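Side-chain contacts in glycosyl transferase (Staphylococcus aureus, PDB 5U02), which belongs to the TarS-type glycosyl transferases and carries, in this structure, a helical linker region followed by two beta domains of the immunoglobulin-like E-set class: residues N119-F122 / P127-E130; H180-P185 / K204-K209; F253-P258 / R297-E302; M282-K287 / R338-I343. All blocks are in the same frame, centred on the assembly; numbering follows the deposited sequence.

The four contacts are spread from the helical N-terminal part to the far tip of an elongated chain. Interactions 1 and 2 each close before the next opens, while the segments of interactions 3 and 4 interleave, their centres about 22 Å apart. Interaction 1 closes a small hairpin at one end, its centre about 42 Å from that of interaction 2 and about 72 Å from that of interaction 4. Interactions 2 and 3 have centres about 17 Å apart, reach the same large antiparallel sheet and touch where Leu207 packs on Leu256. Interaction 3 joins the two C-terminal E-set regions, 138-271 and 276-353, whereas interaction 4 lies wholly within the second.

Interaction 1. Residues N119-F122 / P127-E130; sequences NIQF and PYFE
The beta hairpin of strands 117-121 and 129-132 is fastened near its turn by Ile120 and Phe129, an antiparallel hydrogen-bonded pair. Ile120 N donates to Phe129 O at 2.9 Å, and Phe129 N returns a bond to Ile120 O at 2.9 Å. Next to this pair, on one face of the hairpin, Tyr128 lays its ring over Gln121. The methylene CB of Gln121 stands 3.5 Å from the ring centroid and only 8° off the normal, a CH-pi contact. CG of Gln121 lies anti to the backbone N (chi1 167°), and the extended chain carries the amide on above the CE1 and OH rim, over the face that CB covers, tilted 28° from the ring. Glutamine suits this place because its CB methylene covers the aromatic face while NE2 donates to Glu126 O in the turn. Asn119 and Glu130 also project from this face of the three-stranded antiparallel sheet, in which strand 117-121 is central. Their amide and carboxylate planes are nearly perpendicular, and although Asn119 ND2 comes within 3.1 Å of Glu130 OE2, the angle is too poor for a hydrogen bond. The amide's other end, OD1, accepts a hydrogen bond from Gly131 N. Ile120 and Phe129 occupy the other face, and Phe122, just past the strand end, packs beside them: its CE2 comes within 4.1 Å of Phe129 CD1, while CG2 of Ile120 sits over its ring centre. Phe122 is packed further against helix 93-105, and both phenylalanines rest on Pro83 of helix 82-89, where Phe129 also meets His86 edge-to-face.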
loop_
_atom_site.group_PDB
_atom_site.type_symbol
_atom_site.label_atom_id
_atom_site.label_comp_id
_atom_site.label_asym_id
_atom_site.label_seq_id
_atom_site.Cartn_x
_atom_site.Cartn_y
_atom_site.Cartn_z
ATOM N N ASN A 119 -15.708 -20.211 -8.449
ATOM C CA ASN A 119 -16.860 -20.706 -9.194
ATOM C C ASN A 119 -16.797 -20.093 -10.585
ATOM O O ASN A 119 -16.873 -18.868 -10.727
ATOM C CB ASN A 119 -18.176 -20.351 -8.499
ATOM C CG ASN A 119 -18.271 -20.927 -7.101
ATOM O OD1 ASN A 119 -17.486 -21.793 -6.719
ATOM N ND2 ASN A 119 -19.245 -20.451 -6.332
ATOM N N ILE A 120 -16.658 -20.937 -11.607
ATOM C CA ILE A 120 -16.282 -20.488 -12.944
ATOM C C ILE A 120 -17.302 -20.969 -13.968
ATOM O O ILE A 120 -17.661 -22.151 -13.984
ATOM C CB ILE A 120 -14.878 -20.992 -13.331
ATOM C CG1 ILE A 120 -13.830 -20.493 -12.338
ATOM C CG2 ILE A 120 -14.532 -20.551 -14.743
ATOM C CD1 ILE A 120 -12.487 -21.179 -12.483
ATOM N N GLN A 121 -17.749 -20.054 -14.831
ATOM C CA GLN A 121 -18.413 -20.400 -16.082
ATOM C C GLN A 121 -17.476 -19.996 -17.212
ATOM O O GLN A 121 -17.141 -18.814 -17.348
ATOM C CB GLN A 121 -19.774 -19.709 -16.217
ATOM C CG GLN A 121 -20.348 -19.802 -17.636
ATOM C CD GLN A 121 -21.509 -18.839 -17.908
ATOM O OE1 GLN A 121 -21.425 -17.650 -17.615
ATOM N NE2 GLN A 121 -22.587 -19.352 -18.492
ATOM N N PHE A 122 -17.041 -20.976 -18.009
ATOM C CA PHE A 122 -15.940 -20.727 -18.934
ATOM C C PHE A 122 -16.396 -20.080 -20.236
ATOM O O PHE A 122 -15.609 -19.373 -20.878
ATOM C CB PHE A 122 -15.196 -22.029 -19.220
ATOM C CG PHE A 122 -14.384 -22.528 -18.056
ATOM C CD1 PHE A 122 -13.096 -22.060 -17.828
ATOM C CD2 PHE A 122 -14.914 -23.455 -17.180
ATOM C CE1 PHE A 122 -12.354 -22.522 -16.749
ATOM C CE2 PHE A 122 -14.183 -23.920 -16.107
ATOM C CZ PHE A 122 -12.901 -23.454 -15.888
ATOM N N PRO A 127 -22.477 -24.399 -17.995
ATOM C CA PRO A 127 -22.700 -24.451 -16.544
ATOM C C PRO A 127 -21.596 -23.759 -15.757
ATOM O O PRO A 127 -20.534 -23.400 -16.269
ATOM C CB PRO A 127 -22.727 -25.952 -16.243
ATOM C CG PRO A 127 -23.179 -26.573 -17.505
ATOM C CD PRO A 127 -22.599 -25.735 -18.608
ATOM N N TYR A 128 -21.875 -23.574 -14.469
ATOM C CA TYR A 128 -20.897 -23.099 -13.500
ATOM C C TYR A 128 -20.332 -24.301 -12.752
ATOM O O TYR A 128 -21.084 -25.054 -12.123
ATOM C CB TYR A 128 -21.529 -22.120 -12.510
ATOM C CG TYR A 128 -21.538 -20.665 -12.930
ATOM C CD1 TYR A 128 -22.503 -20.177 -13.802
ATOM C CD2 TYR A 128 -20.600 -19.772 -12.425
ATOM C CE1 TYR A 128 -22.525 -18.845 -14.172
ATOM C CE2 TYR A 128 -20.613 -18.439 -12.790
ATOM C CZ TYR A 128 -21.578 -17.981 -13.666
ATOM O OH TYR A 128 -21.598 -16.657 -14.033
ATOM N N PHE A 129 -19.017 -24.483 -12.827
ATOM C CA PHE A 129 -18.320 -25.438 -11.976
ATOM C C PHE A 129 -17.870 -24.719 -10.712
ATOM O O PHE A 129 -17.208 -23.678 -10.784
ATOM C CB PHE A 129 -17.126 -26.054 -12.706
ATOM C CG PHE A 129 -17.498 -26.778 -13.969
ATOM C CD1 PHE A 129 -17.545 -26.107 -15.180
ATOM C CD2 PHE A 129 -17.811 -28.128 -13.942
ATOM C CE1 PHE A 129 -17.894 -26.770 -16.343
ATOM C CE2 PHE A 129 -18.158 -28.795 -15.101
ATOM C CZ PHE A 129 -18.199 -28.115 -16.302
ATOM N N GLU A 130 -18.233 -25.267 -9.558
ATOM C CA GLU A 130 -18.114 -24.551 -8.297
ATOM C C GLU A 130 -17.101 -25.225 -7.379
ATOM O O GLU A 130 -16.941 -26.450 -7.392
ATOM C CB GLU A 130 -19.485 -24.454 -7.606
ATOM C CG GLU A 130 -20.632 -24.214 -8.586
ATOM C CD GLU A 130 -21.778 -23.411 -7.994
ATOM O OE1 GLU A 130 -22.942 -23.823 -8.168
ATOM O OE2 GLU A 130 -21.520 -22.367 -7.363
HETATM O O HOH W 1 -17.996 -23.249 -17.952
#

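Interaction 2. Residues H180-P185 / K204-K209; sequences HTMYVP and KAYLPK
Met182, His180 and Lys209 bury most of the surface here, and the contact is made without a single hydrogen bond between the segments. Met182 reaches from strand 181-190 with its thioether end: SD lies 3.8 Å from Tyr206 CB, and the bend at chi3 (-114°) turns the methyl CE onto Leu207 CD2 at 3.7 Å. A flexible, unbranched methionine suits a site where one end must meet two differently placed apolar groups. The second patch belongs to Lys209, whose side chain passes across the imidazole of His180 at about a right angle. Its CB stands over the ring centre in a CH-pi contact, 4.2 Å from the centroid and 7° off the normal, and CD comes within 3.8 Å of His180 CD2. Lysine thus touches through its methylenes, and the extended chain carries the charged NZ on past the ring, 5.3 Å from His180 NE2 and not in contact with it. Tyr206 offers Met182 its CB and sends its hydroxyl to Glu154 of the second subunit. Trp213 of strand 212-221 touches both His180 and Met182. The loop after helix 200-203, with its 3-10 turn 207-209, is so packed on strand 181-190 of an E-set-class beta domain, next to the subunit interface.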
loop_
_atom_site.group_PDB
_atom_site.type_symbol
_atom_site.label_atom_id
_atom_site.label_comp_id
_atom_site.label_asym_id
_atom_site.label_seq_id
_atom_site.Cartn_x
_atom_site.Cartn_y
_atom_site.Cartn_z
ATOM N N HIS A 180 12.666 -13.806 12.429
ATOM C CA HIS A 180 12.423 -12.416 12.092
ATOM C C HIS A 180 11.998 -12.280 10.637
ATOM O O HIS A 180 12.287 -13.134 9.791
ATOM C CB HIS A 180 13.654 -11.557 12.382
ATOM C CG HIS A 180 14.116 -11.636 13.805
ATOM N ND1 HIS A 180 15.094 -12.514 14.223
ATOM C CD2 HIS A 180 13.716 -10.960 14.910
ATOM C CE1 HIS A 180 15.280 -12.369 15.523
ATOM N NE2 HIS A 180 14.457 -11.434 15.965
ATOM N N THR A 181 11.312 -11.175 10.361
ATOM C CA THR A 181 10.558 -11.038 9.130
ATOM C C THR A 181 10.576 -9.577 8.702
ATOM O O THR A 181 10.633 -8.674 9.539
ATOM C CB THR A 181 9.134 -11.576 9.350
ATOM O OG1 THR A 181 8.737 -12.401 8.248
ATOM C CG2 THR A 181 8.135 -10.450 9.561
ATOM N N MET A 182 10.576 -9.353 7.392
ATOM C CA MET A 182 10.418 -8.019 6.832
ATOM C C MET A 182 9.457 -8.110 5.662
ATOM O O MET A 182 9.532 -9.052 4.870
ATOM C CB MET A 182 11.752 -7.411 6.364
ATOM C CG MET A 182 12.722 -7.043 7.484
ATOM S SD MET A 182 14.116 -6.060 6.881
ATOM C CE MET A 182 15.475 -7.194 7.140
ATOM N N TYR A 183 8.549 -7.143 5.566
ATOM C CA TYR A 183 7.580 -7.074 4.480
ATOM C C TYR A 183 7.723 -5.737 3.773
ATOM O O TYR A 183 7.686 -4.684 4.419
ATOM C CB TYR A 183 6.151 -7.253 4.996
ATOM C CG TYR A 183 5.860 -8.640 5.521
ATOM C CD1 TYR A 183 5.533 -9.681 4.656
ATOM C CD2 TYR A 183 5.915 -8.913 6.881
ATOM C CE1 TYR A 183 5.266 -10.953 5.134
ATOM C CE2 TYR A 183 5.647 -10.177 7.369
ATOM C CZ TYR A 183 5.328 -11.194 6.495
ATOM O OH TYR A 183 5.068 -12.453 6.990
ATOM N N VAL A 184 7.884 -5.783 2.457
ATOM C CA VAL A 184 8.065 -4.601 1.619
ATOM C C VAL A 184 6.828 -4.449 0.743
ATOM O O VAL A 184 6.477 -5.383 0.010
ATOM C CB VAL A 184 9.331 -4.705 0.758
ATOM C CG1 VAL A 184 9.541 -3.410 -0.009
ATOM C CG2 VAL A 184 10.535 -5.032 1.618
ATOM N N PRO A 185 6.146 -3.308 0.778
ATOM C CA PRO A 185 4.963 -3.120 -0.069
ATOM C C PRO A 185 5.325 -3.042 -1.547
ATOM O O PRO A 185 6.450 -2.724 -1.936
ATOM C CB PRO A 185 4.379 -1.790 0.418
ATOM C CG PRO A 185 5.493 -1.122 1.161
ATOM C CD PRO A 185 6.341 -2.204 1.728
ATOM N N LYS A 204 17.699 -0.975 7.173
ATOM C CA LYS A 204 18.980 -0.991 7.879
ATOM C C LYS A 204 18.817 -1.349 9.352
ATOM O O LYS A 204 19.646 -2.073 9.916
ATOM C CB LYS A 204 19.666 0.371 7.760
ATOM C CG LYS A 204 20.773 0.429 6.741
ATOM C CD LYS A 204 21.834 1.453 7.129
ATOM C CE LYS A 204 21.243 2.799 7.483
ATOM N NZ LYS A 204 22.305 3.841 7.546
ATOM N N ALA A 205 17.773 -0.833 9.998
ATOM C CA ALA A 205 17.613 -1.051 11.429
ATOM C C ALA A 205 17.259 -2.494 11.764
ATOM O O ALA A 205 17.521 -2.934 12.888
ATOM C CB ALA A 205 16.541 -0.112 11.987
ATOM N N TYR A 206 16.682 -3.237 10.819
ATOM C CA TYR A 206 16.200 -4.587 11.081
ATOM C C TYR A 206 17.148 -5.678 10.597
ATOM O O TYR A 206 17.120 -6.785 11.144
ATOM C CB TYR A 206 14.820 -4.777 10.434
ATOM C CG TYR A 206 13.849 -3.669 10.781
ATOM C CD1 TYR A 206 13.496 -3.423 12.103
ATOM C CD2 TYR A 206 13.285 -2.876 9.796
ATOM C CE1 TYR A 206 12.610 -2.414 12.433
ATOM C CE2 TYR A 206 12.393 -1.859 10.114
ATOM C CZ TYR A 206 12.063 -1.632 11.436
ATOM O OH TYR A 206 11.182 -0.630 11.767
ATOM N N LEU A 207 17.989 -5.379 9.606
ATOM C CA LEU A 207 18.930 -6.368 9.083
ATOM C C LEU A 207 19.887 -6.968 10.111
ATOM O O LEU A 207 20.170 -8.174 10.003
ATOM C CB LEU A 207 19.740 -5.742 7.938
ATOM C CG LEU A 207 19.099 -5.670 6.555
ATOM C CD1 LEU A 207 19.917 -4.753 5.662
ATOM C CD2 LEU A 207 19.002 -7.054 5.956
ATOM N N PRO A 208 20.449 -6.223 11.073
ATOM C CA PRO A 208 21.461 -6.824 11.964
ATOM C C PRO A 208 20.966 -7.995 12.788
ATOM O O PRO A 208 21.796 -8.703 13.371
ATOM C CB PRO A 208 21.864 -5.663 12.884
ATOM C CG PRO A 208 21.465 -4.461 12.181
ATOM C CD PRO A 208 20.278 -4.787 11.353
ATOM N N LYS A 209 19.654 -8.215 12.869
ATOM C CA LYS A 209 19.133 -9.255 13.749
ATOM C C LYS A 209 19.572 -10.642 13.312
ATOM O O LYS A 209 19.737 -11.532 14.154
ATOM C CB LYS A 209 17.610 -9.182 13.798
ATOM C CG LYS A 209 17.078 -7.852 14.281
ATOM C CD LYS A 209 15.592 -7.737 13.986
ATOM C CE LYS A 209 15.001 -6.491 14.622
ATOM N NZ LYS A 209 13.535 -6.425 14.408
#

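Interaction 3. Residues F253-P258 / R297-E302; sequences FYRLTP and RGYVFE
Stacking dominates where Arg255 of strand 252-260 meets Arg297. Their guanidinium groups lie flat on one another, centres 3.5 Å apart and planes 11° from parallel, with NH2 of Arg297 over the centre of the Arg255 group. Arg255 runs straight from CG to NE, whereas Arg297 bends at chi3 (85°), which turns its flat end onto that of its partner. Arginine suits both positions because its planar cation can stack through a face while its N-H groups remain directed outward in the plane.

Like charges come close in this arrangement, NH2 of Arg255 being 3.3 Å from NH2 of Arg297. A salt bridge from Arg297 NH1 to Glu242 OE1 would offset part of the repulsion. A hydrogen bond steadies the other partner: Arg255 NH1 donates to Thr257 OG1 at 3.0 Å with an angle of 154° at the hydrogen, the acceptor lying exactly in the guanidinium plane. A bound imidazole, probably from the crystallisation liquor, lies about 3 Å from the Arg255 side chain.

Van der Waals contact completes the set, as Tyr299 brings its OH to within 3.4 Å of Arg255 CB, well back from the charged end. Tyrosine is apt because its para hydroxyl extends the ring as far as the Arg255 methylenes, while the ring packs on Leu246 and Ile274. These residues belong to strands 245-249 and 267-274, which flank strand 252-260 in the large antiparallel sheet, so the loop between strands 289-294 and 304-310, part of the second C-terminal E-set region, packs on the sheet of the first.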
loop_
_atom_site.group_PDB
_atom_site.type_symbol
_atom_site.label_atom_id
_atom_site.label_comp_id
_atom_site.label_asym_id
_atom_site.label_seq_id
_atom_site.Cartn_x
_atom_site.Cartn_y
_atom_site.Cartn_z
ATOM N N PHE A 253 30.603 -0.864 9.583
ATOM C CA PHE A 253 30.393 -1.146 8.172
ATOM C C PHE A 253 29.986 -2.599 7.969
ATOM O O PHE A 253 30.463 -3.496 8.672
ATOM C CB PHE A 253 31.649 -0.834 7.364
ATOM C CG PHE A 253 31.872 0.633 7.158
ATOM C CD1 PHE A 253 31.313 1.282 6.070
ATOM C CD2 PHE A 253 32.625 1.367 8.060
ATOM C CE1 PHE A 253 31.509 2.632 5.878
ATOM C CE2 PHE A 253 32.827 2.718 7.872
ATOM C CZ PHE A 253 32.265 3.351 6.779
ATOM N N TYR A 254 29.097 -2.814 7.001
ATOM C CA TYR A 254 28.571 -4.130 6.680
ATOM C C TYR A 254 28.481 -4.271 5.171
ATOM O O TYR A 254 28.480 -3.282 4.432
ATOM C CB TYR A 254 27.179 -4.361 7.283
ATOM C CG TYR A 254 27.097 -4.202 8.788
ATOM C CD1 TYR A 254 27.019 -2.944 9.370
ATOM C CD2 TYR A 254 27.055 -5.313 9.621
ATOM C CE1 TYR A 254 26.929 -2.795 10.746
ATOM C CE2 TYR A 254 26.962 -5.173 10.996
ATOM C CZ TYR A 254 26.902 -3.912 11.550
ATOM O OH TYR A 254 26.812 -3.769 12.911
ATOM N N ARG A 255 28.402 -5.519 4.719
ATOM C CA ARG A 255 28.082 -5.820 3.334
ATOM C C ARG A 255 26.747 -6.546 3.283
ATOM O O ARG A 255 26.440 -7.366 4.157
ATOM C CB ARG A 255 29.179 -6.657 2.653
ATOM C CG ARG A 255 29.470 -8.025 3.276
ATOM C CD ARG A 255 30.446 -8.798 2.389
ATOM N NE ARG A 255 31.005 -9.992 3.024
ATOM C CZ ARG A 255 30.536 -11.223 2.845
ATOM N NH1 ARG A 255 29.488 -11.423 2.056
ATOM N NH2 ARG A 255 31.110 -12.257 3.450
ATOM N N LEU A 256 25.942 -6.201 2.279
ATOM C CA LEU A 256 24.710 -6.911 1.951
ATOM C C LEU A 256 24.972 -7.617 0.629
ATOM O O LEU A 256 25.222 -6.961 -0.390
ATOM C CB LEU A 256 23.520 -5.957 1.857
ATOM C CG LEU A 256 22.128 -6.532 1.594
ATOM C CD1 LEU A 256 21.760 -7.493 2.697
ATOM C CD2 LEU A 256 21.070 -5.431 1.486
ATOM N N THR A 257 24.947 -8.944 0.650
ATOM C CA THR A 257 25.377 -9.754 -0.491
ATOM C C THR A 257 24.236 -10.638 -0.959
ATOM O O THR A 257 23.882 -11.606 -0.258
ATOM C CB THR A 257 26.587 -10.613 -0.114
ATOM O OG1 THR A 257 27.638 -9.779 0.390
ATOM C CG2 THR A 257 27.100 -11.390 -1.325
ATOM N N PRO A 258 23.617 -10.355 -2.103
ATOM C CA PRO A 258 22.687 -11.325 -2.688
ATOM C C PRO A 258 23.432 -12.565 -3.143
ATOM O O PRO A 258 24.584 -12.500 -3.582
ATOM C CB PRO A 258 22.080 -10.574 -3.882
ATOM C CG PRO A 258 22.331 -9.121 -3.594
ATOM C CD PRO A 258 23.633 -9.085 -2.848
ATOM N N ARG A 297 35.482 -8.669 -3.689
ATOM C CA ARG A 297 34.207 -8.768 -4.377
ATOM C C ARG A 297 33.854 -7.374 -4.871
ATOM O O ARG A 297 34.391 -6.374 -4.390
ATOM C CB ARG A 297 33.117 -9.323 -3.453
ATOM C CG ARG A 297 32.756 -8.377 -2.312
ATOM C CD ARG A 297 31.835 -9.024 -1.285
ATOM N NE ARG A 297 32.559 -9.792 -0.276
ATOM C CZ ARG A 297 32.428 -11.100 -0.089
ATOM N NH1 ARG A 297 31.596 -11.807 -0.841
ATOM N NH2 ARG A 297 33.130 -11.701 0.858
ATOM N N GLY A 298 32.960 -7.314 -5.848
ATOM C CA GLY A 298 32.507 -6.029 -6.328
ATOM C C GLY A 298 31.526 -5.385 -5.366
ATOM O O GLY A 298 30.764 -6.059 -4.673
ATOM N N TYR A 299 31.562 -4.054 -5.324
ATOM C CA TYR A 299 30.602 -3.248 -4.582
ATOM C C TYR A 299 29.935 -2.278 -5.544
ATOM O O TYR A 299 30.620 -1.546 -6.269
ATOM C CB TYR A 299 31.278 -2.484 -3.439
ATOM C CG TYR A 299 31.500 -3.317 -2.201
ATOM C CD1 TYR A 299 32.631 -4.125 -2.071
ATOM C CD2 TYR A 299 30.580 -3.299 -1.161
ATOM C CE1 TYR A 299 32.833 -4.891 -0.940
ATOM C CE2 TYR A 299 30.775 -4.062 -0.026
ATOM C CZ TYR A 299 31.902 -4.855 0.079
ATOM O OH TYR A 299 32.095 -5.615 1.209
ATOM N N VAL A 300 28.605 -2.276 -5.555
ATOM C CA VAL A 300 27.836 -1.432 -6.458
ATOM C C VAL A 300 27.334 -0.223 -5.681
ATOM O O VAL A 300 26.749 -0.367 -4.598
ATOM C CB VAL A 300 26.668 -2.205 -7.096
ATOM C CG1 VAL A 300 27.166 -3.033 -8.271
ATOM C CG2 VAL A 300 25.979 -3.092 -6.066
ATOM N N PHE A 301 27.573 0.965 -6.229
ATOM C CA PHE A 301 27.116 2.214 -5.646
ATOM C C PHE A 301 26.183 2.910 -6.623
ATOM O O PHE A 301 26.286 2.730 -7.842
ATOM C CB PHE A 301 28.298 3.136 -5.293
ATOM C CG PHE A 301 29.160 2.618 -4.173
ATOM C CD1 PHE A 301 30.152 1.682 -4.417
ATOM C CD2 PHE A 301 28.970 3.065 -2.874
ATOM C CE1 PHE A 301 30.941 1.201 -3.385
ATOM C CE2 PHE A 301 29.753 2.590 -1.838
ATOM C CZ PHE A 301 30.745 1.656 -2.093
ATOM N N GLU A 302 25.264 3.704 -6.079
ATOM C CA GLU A 302 24.361 4.477 -6.919
ATOM C C GLU A 302 25.139 5.547 -7.675
ATOM O O GLU A 302 25.940 6.283 -7.090
ATOM C CB GLU A 302 23.261 5.114 -6.072
ATOM C CG GLU A 302 23.758 5.760 -4.787
ATOM C CD GLU A 302 22.735 6.700 -4.155
ATOM O OE1 GLU A 302 23.008 7.209 -3.048
ATOM O OE2 GLU A 302 21.670 6.940 -4.764
#

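Interaction 4. Residues M282-K287 / R338-I343; sequences MKLKGK and RDFKNI
Phe340 overlaps Leu284 with the face of its ring: CB of Leu284 stands above the ring centre, 4.2 Å from the centroid and 3° off the normal, in a CH-pi contact. The leucine's CD1 then reaches the rim, 4.3 Å from Phe340 CD1. With chi1 at 171°, CG of Phe340 points opposite the main-chain N, and the ring is extended from the short helix 337-340 until its far atom CZ meets the backbone of the strand. There CZ lies 3.5 Å from Lys283 C and 3.6 Å from Met282 O, the latter near the ring plane at its edge. Phenylalanine suits the place because it is long enough to bridge helix and strand and flat, so that its edge meets the strand backbone while a face takes Leu284 CB.

The side chains of Met282 and Phe340 run antiparallel, overlapping at CG and CZ. Met282 CG touches Phe340 CZ at 3.6 Å, and SD is 5.3 Å from the ring centroid in an oblique Met-aromatic contact. The methionine also packs on Ile290, Leu292 and Leu355, a set of apolar neighbours that its pliable chain can follow. Between Met282 and Leu284, Lys283 directs its CB away from the helix, in keeping with an exposed, charged residue.

A type I beta turn spans Phe340 to Ile343, and Asn342 N bonds to Asp339 O at 2.8 Å. Helix 337-340 and this turn meet the seven-stranded antiparallel sheet at two places: Phe340 rests on strand 280-285, one of its two edge strands, and on Ile290 of strand 289-294, while Asp339 and Ile343 reach strand 304-310, Ile343 touching Val308 and Leu310.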
loop_
_atom_site.group_PDB
_atom_site.type_symbol
_atom_site.label_atom_id
_atom_site.label_comp_id
_atom_site.label_asym_id
_atom_site.label_seq_id
_atom_site.Cartn_x
_atom_site.Cartn_y
_atom_site.Cartn_z
ATOM N N MET A 282 40.816 2.916 -1.402
ATOM C CA MET A 282 40.512 4.247 -1.909
ATOM C C MET A 282 41.820 4.881 -2.347
ATOM O O MET A 282 42.745 5.014 -1.539
ATOM C CB MET A 282 39.813 5.097 -0.844
ATOM C CG MET A 282 39.467 6.507 -1.289
ATOM S SD MET A 282 38.416 7.376 -0.096
ATOM C CE MET A 282 39.405 7.259 1.391
ATOM N N LYS A 283 41.912 5.241 -3.626
ATOM C CA LYS A 283 43.140 5.792 -4.173
ATOM C C LYS A 283 42.823 6.985 -5.063
ATOM O O LYS A 283 41.697 7.155 -5.542
ATOM C CB LYS A 283 43.930 4.750 -4.974
ATOM C CG LYS A 283 44.355 3.526 -4.178
ATOM C CD LYS A 283 45.165 2.579 -5.053
ATOM C CE LYS A 283 44.845 1.125 -4.752
ATOM N NZ LYS A 283 45.088 0.241 -5.934
ATOM N N LEU A 284 43.847 7.802 -5.286
ATOM C CA LEU A 284 43.760 8.981 -6.134
ATOM C C LEU A 284 44.295 8.643 -7.518
ATOM O O LEU A 284 45.396 8.098 -7.648
ATOM C CB LEU A 284 44.551 10.140 -5.526
ATOM C CG LEU A 284 44.384 11.520 -6.164
ATOM C CD1 LEU A 284 42.924 11.940 -6.117
ATOM C CD2 LEU A 284 45.268 12.551 -5.466
ATOM N N LYS A 285 43.510 8.954 -8.545
ATOM C CA LYS A 285 43.904 8.752 -9.932
ATOM C C LYS A 285 43.929 10.113 -10.614
ATOM O O LYS A 285 42.917 10.820 -10.630
ATOM C CB LYS A 285 42.942 7.794 -10.638
ATOM C CG LYS A 285 43.183 7.622 -12.130
ATOM C CD LYS A 285 42.238 6.570 -12.698
ATOM C CE LYS A 285 42.261 6.544 -14.217
ATOM N NZ LYS A 285 41.429 5.431 -14.755
ATOM N N GLY A 286 45.083 10.479 -11.169
ATOM C CA GLY A 286 45.248 11.841 -11.646
ATOM C C GLY A 286 45.236 12.798 -10.470
ATOM O O GLY A 286 45.801 12.520 -9.406
ATOM N N LYS A 287 44.570 13.939 -10.650
ATOM C CA LYS A 287 44.400 14.898 -9.569
ATOM C C LYS A 287 42.950 15.133 -9.176
ATOM O O LYS A 287 42.704 15.836 -8.190
ATOM C CB LYS A 287 45.038 16.246 -9.938
ATOM C CG LYS A 287 46.530 16.160 -10.213
ATOM C CD LYS A 287 47.277 15.534 -9.036
ATOM C CE LYS A 287 47.187 16.400 -7.783
ATOM N NZ LYS A 287 47.163 15.584 -6.536
ATOM N N ARG A 338 48.172 15.229 -0.123
ATOM C CA ARG A 338 48.228 15.353 1.329
ATOM C C ARG A 338 46.839 15.512 1.943
ATOM O O ARG A 338 46.606 15.052 3.067
ATOM C CB ARG A 338 49.135 16.526 1.713
ATOM C CG ARG A 338 48.531 17.897 1.471
ATOM C CD ARG A 338 49.476 19.025 1.859
ATOM N NE ARG A 338 50.315 19.469 0.748
ATOM C CZ ARG A 338 50.217 20.664 0.170
ATOM N NH1 ARG A 338 49.315 21.537 0.598
ATOM N NH2 ARG A 338 51.019 20.990 -0.834
ATOM N N ASP A 339 45.903 16.143 1.228
ATOM C CA ASP A 339 44.549 16.304 1.753
ATOM C C ASP A 339 43.675 15.094 1.463
ATOM O O ASP A 339 42.749 14.807 2.231
ATOM C CB ASP A 339 43.900 17.563 1.181
ATOM C CG ASP A 339 44.559 18.833 1.670
ATOM O OD1 ASP A 339 43.929 19.905 1.578
ATOM O OD2 ASP A 339 45.701 18.760 2.164
ATOM N N PHE A 340 43.947 14.382 0.368
ATOM C CA PHE A 340 43.250 13.131 0.098
ATOM C C PHE A 340 43.371 12.162 1.268
ATOM O O PHE A 340 42.435 11.406 1.551
ATOM C CB PHE A 340 43.802 12.504 -1.186
ATOM C CG PHE A 340 43.306 11.115 -1.447
ATOM C CD1 PHE A 340 42.070 10.906 -2.032
ATOM C CD2 PHE A 340 44.079 10.018 -1.117
ATOM C CE1 PHE A 340 41.614 9.627 -2.273
ATOM C CE2 PHE A 340 43.630 8.741 -1.354
ATOM C CZ PHE A 340 42.397 8.542 -1.933
ATOM N N LYS A 341 44.507 12.176 1.965
ATOM C CA LYS A 341 44.684 11.327 3.137
ATOM C C LYS A 341 43.826 11.763 4.317
ATOM O O LYS A 341 43.700 11.002 5.280
ATOM C CB LYS A 341 46.157 11.315 3.551
ATOM C CG LYS A 341 47.131 11.169 2.390
ATOM C CD LYS A 341 48.545 11.535 2.819
ATOM C CE LYS A 341 49.458 11.783 1.621
ATOM N NZ LYS A 341 50.724 12.477 2.015
ATOM N N ASN A 342 43.235 12.957 4.268
ATOM C CA ASN A 342 42.450 13.499 5.371
ATOM C C ASN A 342 40.957 13.542 5.061
ATOM O O ASN A 342 40.230 14.350 5.648
ATOM C CB ASN A 342 42.948 14.896 5.737
ATOM C CG ASN A 342 44.038 14.871 6.792
ATOM O OD1 ASN A 342 43.782 15.127 7.971
ATOM N ND2 ASN A 342 45.259 14.566 6.373
ATOM N N ILE A 343 40.483 12.708 4.138
ATOM C CA ILE A 343 39.047 12.611 3.903
ATOM C C ILE A 343 38.398 12.015 5.146
ATOM O O ILE A 343 38.767 10.924 5.593
ATOM C CB ILE A 343 38.738 11.773 2.656
ATOM C CG1 ILE A 343 39.436 12.356 1.427
ATOM C CG2 ILE A 343 37.225 11.700 2.426
ATOM C CD1 ILE A 343 39.050 13.768 1.139
#